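Local coordinates for putative Ribokinase II (Escherichia coli O6, PDB 3IQ0), which probably transfers the gamma-phosphate of ATP to a ribose-like sugar, as a magnesium-dependent kinase of the pfkB (ribokinase) family, at residues S58-D63 with E89-A94; G10-E15 with D67-R72; F166-R171 with D192-S197. All coordinates share one frame; numbering follows the deposited sequence.

Contact 1 (S58-D63 with E89-A94); sequences SCVGND and EATGSA
Thr91 reaches across to Gly61 and Asp63, and its hydroxyl ties the two chains together. At the base of the side chain, CB faces the carboxylate of Asp63, 3.5 Å from OD1. One branch, OG1, lies beside the backbone N of its own residue (chi1 -63°), which puts the hydroxyl between two partners. It accepts a somewhat bent bond from Gly61 N, and Thr91 OG1 donates to Asp63 OD1 at 2.9 Å, approaching on the syn side but 28° out of the carboxylate plane. A threonine suits this place because one hydroxyl can accept and donate at once. The other oxygen, Asp63 OD2, takes Thr91 N on its syn lone pair in a long bond of 3.3 Å that is nearly straight at 176°. The carboxylate thus grips both the backbone NH and the hydroxyl of Thr91, while OD1 also caps Gly66 N as the N-cap of helix 64-75. Gly61 suits its own position because a CB there would run into Glu89 O; instead, Gly61 CA makes a CA-H...O contact of 3.6 Å with Glu89 O. A water bridges Cys59 O and Gly92 N. The contact sits where strand 54-61 of the large sheet leads toward helix 64-75, close to strand 92-96 of the smaller sheet, with Phe108 of the second subunit packing on Ala90.

Contact 2 (G10-E15 with D67-R72); sequences GEILVE and DINIHR
Apolar packing brings Ile12 and Val14 against Asn69 and Ile68 on one side of helix 64-75. The gamma methyl CG2 of Ile12 presses on the amide group, 3.4 Å from Asn69 CG, and also meets the CB of that residue; the two side chains slide past each other in opposite directions. This methyl is placed by a chi1 of -74°, which sets CG2 anti to the backbone N and sends the longer CG1 branch elsewhere, toward Ser58. Farther along, Val14 CG1 crosses obliquely to touch Ile68 CG2 at 3.7 Å. Beta-branched residues suit these positions, because a methyl branching at CB, close to the main chain, packs directly against the helix side chains.

The helix axis passes 8.6 Å from that of strand 13-15, with their N-to-C directions at 101°, so the helix runs across the strand. This strand belongs to the smaller sheet, the one that in ribokinase-like proteins forms the lid domain beside the large alpha/beta domain, and the helix follows strand 54-61 of the large sheet.

Polar contact comes down to the amide of Asn69. An asparagine suits this buried spot: its short amide can both donate and accept, while its CB and CG serve as packing surface for Ile12. Asn69 ND2 makes a weak bond to Leu13 O, 3.4 Å away and bent to 134°; its stronger partner is Phe65 O, one turn back in the helix. A methyl also lies against this nitrogen, with Val14 CG1 3.3 Å from Asn69 ND2. At the other end, Asn69 OD1 lies 3.3 Å from Leu13 O without bonding, both being acceptors, and accepts a weak bond from Ser37 N.

Contact 3 (F166-R171 with D192-S197); sequences FDPNIR and DIYMPS. With ATP (adenosine-5'-triphosphate), chain G.
Phe166 and Tyr194 stand side by side, pointing the same way from neighbouring parallel strands. Paired in the parallel bridge, both residues send their side chains to one face of the sheet; with CG anti to the backbone N in each (chi1 175° and -164°), the rings lie alongside one another there. The ring centroids are 5.6 Å apart and the planes are inclined by 37°, an oblique pairing. Phe166 CD2 approaches the tyrosine at its ring edge, 3.4 Å from Tyr194 CE1. Large flat residues suit this face, where Leu184 touches Phe166 and Leu188 touches Tyr194 from helix 178-189, and Phe217 meets the Tyr194 ring edge-to-face.

Beneath the rings the main chains are joined by two parallel-sheet bonds, Phe166 N to Ile193 O and Met195 N to Phe166 O, each 2.8 Å long. Past the bridge the strands give way to prolines. Pro168 CB and CG lie near the phenol oxygen of Tyr194, while the two proline rings cross at an angle, Pro168 CG coming within a tight 3.4 Å of Pro196 CB. Pro196 CD in turn lies over one face of the Tyr194 ring, toward its rim. Prolines suit the strand ends because, lacking an NH, they stop the ladder of backbone bonds and offer compact apolar rings. Asp167, next along the strand, is engaged differently: its OD2 forms a salt bridge with Lys228, whose NZ also bonds Met195 O and ATP.

Beyond the prolines, Asn169 and Ser197 belong to the ATP pocket; Asn169 CB lies 3.9 Å from the gamma-phosphate oxygen O2G of ATP. Strand 163-167, helix 178-189 and strand 193-194 form a beta-alpha-beta crossover, and the arrangement is that of a Rossmann-like alpha/beta sheet, in which loops at the C-terminal ends of parallel strands hold the nucleotide phosphates, as in ribokinase.

How the contacts relate
Contacts 1 and 2 are neighbours, their centres 8 Å apart, whereas the centre of contact 3 is about 25 Å and 22 Å from theirs. Strand 54-61 in contact 1 leads along the chain into helix 64-75 in contact 2, and the two contacts reach adjacent strands of the smaller sheet; Ala94 N probably bonds Val14 O between them, and both touch the second subunit. Contact 1, only partly buried, relies on hydroxyl, carboxylate and water bonds between loop and strand. Contact 2 is buried and largely apolar, with one amide among methyl groups. Contact 3, also buried but nearer the chain's centre, combines regular sheet bonding with aromatic and proline packing, and leads into the ATP pocket.

Contact 1 (S58-D63 with E89-A94)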
# COMPACT_ATOMS: atom_id res chain seq x y z
N SER B 58 3.12 0.72 18.44
CA SER B 58 2.63 0.81 17.06
C SER B 58 2.41 -0.57 16.47
O SER B 58 2.59 -1.58 17.14
CB SER B 58 3.65 1.59 16.22
OG SER B 58 3.15 1.87 14.92
N CYS B 59 2.00 -0.61 15.20
CA CYS B 59 1.74 -1.86 14.49
C CYS B 59 2.33 -1.82 13.09
O CYS B 59 2.16 -0.84 12.38
CB CYS B 59 0.23 -2.11 14.35
SG CYS B 59 -0.60 -2.75 15.81
N VAL B 60 3.03 -2.89 12.70
CA VAL B 60 3.58 -2.98 11.35
C VAL B 60 3.23 -4.38 10.84
O VAL B 60 2.84 -5.25 11.62
CB VAL B 60 5.12 -2.82 11.31
CG1 VAL B 60 5.52 -1.45 11.84
CG2 VAL B 60 5.79 -3.93 12.08
N GLY B 61 3.35 -4.58 9.53
CA GLY B 61 3.06 -5.88 8.97
C GLY B 61 4.29 -6.76 9.06
O GLY B 61 5.35 -6.31 9.48
N ASN B 62 4.14 -8.02 8.67
CA ASN B 62 5.24 -8.97 8.70
C ASN B 62 5.99 -8.95 7.37
O ASN B 62 6.08 -9.96 6.67
CB ASN B 62 4.70 -10.38 8.99
CG ASN B 62 5.79 -11.43 9.01
OD1 ASN B 62 6.81 -11.27 9.67
ND2 ASN B 62 5.57 -12.52 8.28
N ASP B 63 6.52 -7.78 7.02
CA ASP B 63 7.26 -7.60 5.78
C ASP B 63 8.50 -6.74 6.00
O ASP B 63 8.69 -6.19 7.09
CB ASP B 63 6.36 -6.97 4.71
CG ASP B 63 5.71 -5.67 5.18
OD1 ASP B 63 6.44 -4.81 5.71
OD2 ASP B 63 4.49 -5.51 5.01
N GLU B 89 -1.76 -8.00 7.82
CA GLU B 89 -1.76 -6.63 7.34
C GLU B 89 -0.48 -6.23 6.61
O GLU B 89 0.53 -6.93 6.67
CB GLU B 89 -1.98 -5.67 8.51
CG GLU B 89 -3.34 -5.80 9.17
CD GLU B 89 -4.47 -5.43 8.23
OE1 GLU B 89 -4.43 -4.33 7.64
OE2 GLU B 89 -5.42 -6.24 8.10
N ALA B 90 -0.55 -5.11 5.90
CA ALA B 90 0.59 -4.60 5.16
C ALA B 90 1.09 -3.36 5.89
O ALA B 90 0.28 -2.52 6.32
CB ALA B 90 0.19 -4.24 3.74
N THR B 91 2.40 -3.24 6.06
CA THR B 91 2.97 -2.07 6.73
C THR B 91 2.57 -0.84 5.93
O THR B 91 2.62 -0.85 4.70
CB THR B 91 4.50 -2.17 6.81
OG1 THR B 91 4.86 -3.31 7.59
CG2 THR B 91 5.10 -0.92 7.45
N GLY B 92 2.12 0.20 6.62
CA GLY B 92 1.73 1.42 5.95
C GLY B 92 2.83 1.96 5.06
O GLY B 92 4.00 1.62 5.23
N SER B 93 2.45 2.81 4.11
CA SER B 93 3.41 3.39 3.20
C SER B 93 2.93 4.74 2.68
O SER B 93 1.76 5.09 2.83
CB SER B 93 3.64 2.47 2.00
OG SER B 93 2.48 2.46 1.17
N ALA B 94 3.85 5.48 2.08
CA ALA B 94 3.53 6.78 1.51
C ALA B 94 4.46 7.08 0.35
O ALA B 94 5.68 7.05 0.50
CB ALA B 94 3.67 7.86 2.58
O HOH W 1 2.39 0.11 9.67
O HOH W 2 2.02 -8.93 7.04

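Contact 2 (G10-E15 with D67-R72)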
# COMPACT_ATOMS: atom_id res chain seq x y z
N GLY B 10 1.20 5.45 17.73
CA GLY B 10 0.73 5.89 16.43
C GLY B 10 1.17 5.09 15.23
O GLY B 10 1.49 3.91 15.33
N GLU B 11 1.18 5.76 14.09
CA GLU B 11 1.53 5.13 12.84
C GLU B 11 3.02 5.08 12.53
O GLU B 11 3.76 6.04 12.77
CB GLU B 11 0.81 5.83 11.69
CG GLU B 11 1.24 7.29 11.44
CD GLU B 11 0.61 8.29 12.39
OE1 GLU B 11 0.01 7.87 13.40
OE2 GLU B 11 0.73 9.51 12.13
N ILE B 12 3.44 3.94 12.00
CA ILE B 12 4.81 3.71 11.57
C ILE B 12 4.64 3.25 10.13
O ILE B 12 3.88 2.32 9.86
CB ILE B 12 5.50 2.60 12.37
CG1 ILE B 12 5.85 3.09 13.77
CG2 ILE B 12 6.75 2.13 11.65
CD1 ILE B 12 6.50 2.02 14.62
N LEU B 13 5.31 3.92 9.20
CA LEU B 13 5.19 3.56 7.80
C LEU B 13 6.51 3.82 7.09
O LEU B 13 7.45 4.33 7.70
CB LEU B 13 4.09 4.38 7.13
CG LEU B 13 4.13 5.90 7.31
CD1 LEU B 13 3.84 6.61 6.01
CD2 LEU B 13 3.12 6.30 8.37
N VAL B 14 6.58 3.43 5.82
CA VAL B 14 7.78 3.68 5.03
C VAL B 14 7.40 4.68 3.96
O VAL B 14 6.25 4.75 3.52
CB VAL B 14 8.33 2.40 4.36
CG1 VAL B 14 8.81 1.41 5.41
CG2 VAL B 14 7.27 1.76 3.46
N GLU B 15 8.37 5.49 3.55
CA GLU B 15 8.13 6.49 2.52
C GLU B 15 8.97 6.13 1.30
O GLU B 15 10.12 5.72 1.45
CB GLU B 15 8.53 7.88 3.03
CG GLU B 15 8.12 9.01 2.10
CD GLU B 15 8.32 10.38 2.73
OE1 GLU B 15 9.28 11.09 2.34
OE2 GLU B 15 7.53 10.75 3.62
N ASP B 67 10.15 -4.25 8.91
CA ASP B 67 11.47 -4.50 9.48
C ASP B 67 12.42 -3.30 9.44
O ASP B 67 13.17 -3.08 10.39
CB ASP B 67 12.15 -5.67 8.77
CG ASP B 67 11.40 -6.97 8.92
OD1 ASP B 67 10.50 -7.05 9.79
OD2 ASP B 67 11.71 -7.93 8.18
N ILE B 68 12.40 -2.54 8.35
CA ILE B 68 13.31 -1.41 8.27
C ILE B 68 13.02 -0.39 9.37
O ILE B 68 13.94 0.24 9.90
CB ILE B 68 13.25 -0.72 6.88
CG1 ILE B 68 14.43 0.24 6.74
CG2 ILE B 68 11.93 0.01 6.69
CD1 ILE B 68 14.55 0.88 5.40
N ASN B 69 11.75 -0.23 9.73
CA ASN B 69 11.40 0.70 10.80
C ASN B 69 11.84 0.15 12.16
O ASN B 69 12.42 0.87 12.96
CB ASN B 69 9.90 0.99 10.81
CG ASN B 69 9.49 1.93 9.69
OD1 ASN B 69 9.79 3.13 9.73
ND2 ASN B 69 8.82 1.39 8.69
N ILE B 70 11.57 -1.13 12.40
CA ILE B 70 11.96 -1.74 13.67
C ILE B 70 13.47 -1.73 13.85
O ILE B 70 13.96 -1.47 14.95
CB ILE B 70 11.45 -3.19 13.79
CG1 ILE B 70 9.94 -3.20 14.00
CG2 ILE B 70 12.14 -3.89 14.97
CD1 ILE B 70 9.32 -4.59 14.03
N HIS B 71 14.21 -2.01 12.78
CA HIS B 71 15.67 -2.02 12.83
C HIS B 71 16.25 -0.65 13.12
O HIS B 71 17.15 -0.50 13.95
CB HIS B 71 16.23 -2.54 11.50
CG HIS B 71 15.94 -3.98 11.23
ND1 HIS B 71 16.18 -4.57 10.00
CD2 HIS B 71 15.45 -4.96 12.02
CE1 HIS B 71 15.83 -5.84 10.05
NE2 HIS B 71 15.38 -6.10 11.27
N ARG B 72 15.75 0.36 12.42
CA ARG B 72 16.22 1.74 12.60
C ARG B 72 15.97 2.22 14.02
O ARG B 72 16.87 2.71 14.68
CB ARG B 72 15.51 2.67 11.61
CG ARG B 72 15.62 4.15 11.97
CD ARG B 72 17.06 4.64 11.90
NE ARG B 72 17.37 5.17 10.58
CZ ARG B 72 17.27 6.45 10.24
NH1 ARG B 72 16.87 7.35 11.12
NH2 ARG B 72 17.55 6.83 9.00

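Contact 3 (F166-R171 with D192-S197)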
# COMPACT_ATOMS: atom_id res chain seq x y z
N PHE B 166 0.82 16.92 23.55
CA PHE B 166 -0.05 16.71 22.40
C PHE B 166 0.28 17.63 21.25
O PHE B 166 0.36 18.85 21.42
CB PHE B 166 -1.51 16.90 22.86
CG PHE B 166 -2.53 16.84 21.76
CD1 PHE B 166 -2.43 15.90 20.73
CD2 PHE B 166 -3.65 17.67 21.79
CE1 PHE B 166 -3.43 15.79 19.76
CE2 PHE B 166 -4.66 17.56 20.82
CZ PHE B 166 -4.55 16.61 19.80
N ASP B 167 0.48 17.04 20.07
CA ASP B 167 0.80 17.77 18.85
C ASP B 167 -0.35 17.55 17.86
O ASP B 167 -0.48 16.48 17.27
CB ASP B 167 2.10 17.26 18.25
CG ASP B 167 2.43 17.93 16.93
OD1 ASP B 167 1.52 18.47 16.29
OD2 ASP B 167 3.61 17.89 16.53
N PRO B 168 -1.17 18.58 17.64
CA PRO B 168 -2.32 18.54 16.74
C PRO B 168 -2.01 18.60 15.24
O PRO B 168 -2.56 19.44 14.54
CB PRO B 168 -3.13 19.75 17.18
CG PRO B 168 -2.05 20.75 17.44
CD PRO B 168 -1.03 19.93 18.22
N ASN B 169 -1.14 17.71 14.77
CA ASN B 169 -0.79 17.70 13.35
C ASN B 169 -1.84 16.91 12.58
O ASN B 169 -1.53 15.95 11.88
CB ASN B 169 0.60 17.07 13.15
CG ASN B 169 0.64 15.60 13.50
OD1 ASN B 169 0.03 15.17 14.47
ND2 ASN B 169 1.37 14.82 12.71
N ILE B 170 -3.09 17.33 12.73
CA ILE B 170 -4.23 16.67 12.09
C ILE B 170 -4.53 17.15 10.68
O ILE B 170 -4.06 18.20 10.25
CB ILE B 170 -5.53 16.87 12.91
CG1 ILE B 170 -5.31 16.44 14.36
CG2 ILE B 170 -6.67 16.06 12.32
CD1 ILE B 170 -4.99 17.59 15.26
N ARG B 171 -5.32 16.36 9.96
CA ARG B 171 -5.78 16.71 8.63
C ARG B 171 -7.07 17.46 8.93
O ARG B 171 -8.00 16.88 9.50
CB ARG B 171 -6.10 15.46 7.81
CG ARG B 171 -4.92 14.54 7.56
CD ARG B 171 -5.38 13.25 6.91
NE ARG B 171 -5.91 13.46 5.56
CZ ARG B 171 -6.93 12.78 5.04
NH1 ARG B 171 -7.53 11.83 5.76
NH2 ARG B 171 -7.35 13.04 3.81
N ASP B 192 -1.04 18.42 29.03
CA ASP B 192 -0.29 19.31 29.89
C ASP B 192 0.57 20.22 29.03
O ASP B 192 0.78 21.39 29.36
CB ASP B 192 0.60 18.50 30.84
CG ASP B 192 -0.19 17.55 31.71
OD1 ASP B 192 -0.98 18.03 32.55
OD2 ASP B 192 -0.03 16.31 31.56
N ILE B 193 1.06 19.67 27.92
CA ILE B 193 1.92 20.38 26.98
C ILE B 193 1.31 20.32 25.59
O ILE B 193 1.24 19.25 24.98
CB ILE B 193 3.34 19.74 26.96
CG1 ILE B 193 3.94 19.77 28.37
CG2 ILE B 193 4.25 20.47 25.97
CD1 ILE B 193 5.28 19.06 28.48
N TYR B 194 0.85 21.46 25.10
CA TYR B 194 0.22 21.56 23.78
C TYR B 194 1.22 22.16 22.79
O TYR B 194 1.77 23.23 23.03
CB TYR B 194 -1.02 22.44 23.88
CG TYR B 194 -1.97 22.32 22.71
CD1 TYR B 194 -2.27 21.07 22.16
CD2 TYR B 194 -2.59 23.45 22.17
CE1 TYR B 194 -3.15 20.95 21.09
CE2 TYR B 194 -3.48 23.33 21.10
CZ TYR B 194 -3.75 22.08 20.57
OH TYR B 194 -4.60 21.95 19.50
N MSE B 195 1.44 21.47 21.66
CA MSE B 195 2.40 21.96 20.68
C MSE B 195 1.85 22.11 19.26
O MSE B 195 2.28 21.44 18.32
CB MSE B 195 3.63 21.04 20.67
CG MSE B 195 4.26 20.86 22.05
SE MSE B 195 5.79 19.67 22.04
CE MSE B 195 4.88 18.03 22.28
N PRO B 196 0.88 23.03 19.08
CA PRO B 196 0.29 23.24 17.75
C PRO B 196 1.19 24.08 16.86
O PRO B 196 2.01 24.85 17.35
CB PRO B 196 -1.00 23.97 18.08
CG PRO B 196 -0.55 24.87 19.18
CD PRO B 196 0.28 23.94 20.06
N SER B 197 1.03 23.92 15.56
CA SER B 197 1.80 24.74 14.64
C SER B 197 0.96 26.01 14.48
O SER B 197 -0.22 26.02 14.83
CB SER B 197 1.96 24.05 13.29
OG SER B 197 0.70 23.81 12.69
PG ATP G . 4.10 19.15 10.93
O1G ATP G . 5.05 18.48 9.97
O2G ATP G . 2.66 19.01 10.48
O3G ATP G . 4.25 18.58 12.33
PB ATP G . 4.60 21.85 12.01
O1B ATP G . 3.89 23.08 11.53
O2B ATP G . 4.23 21.22 13.31
O3B ATP G . 4.52 20.70 10.89
PA ATP G . 6.86 23.41 11.20
O1A ATP G . 7.00 23.02 9.75
O2A ATP G . 6.18 24.67 11.58
O3A ATP G . 6.15 22.19 12.01
O5' ATP G . 8.22 23.26 12.38
C5' ATP G . 9.16 22.76 13.22
C4' ATP G . 9.90 23.94 13.80
O4' ATP G . 11.02 23.74 12.93
C3' ATP G . 9.54 25.42 13.43
O3' ATP G . 8.72 26.09 14.38
C2' ATP G . 10.86 26.00 13.22
O2' ATP G . 11.45 26.40 14.47
C1' ATP G . 11.64 24.93 12.51
N9 ATP G . 11.53 25.08 11.01
C8 ATP G . 10.63 24.49 10.12
N7 ATP G . 10.85 24.87 8.85
C5 ATP G . 11.89 25.70 8.87
C6 ATP G . 12.68 26.50 7.87
N6 ATP G . 12.35 26.43 6.58
N1 ATP G . 13.76 27.29 8.31
C2 ATP G . 14.14 27.40 9.65
N3 ATP G . 13.44 26.68 10.63
C4 ATP G . 12.35 25.85 10.30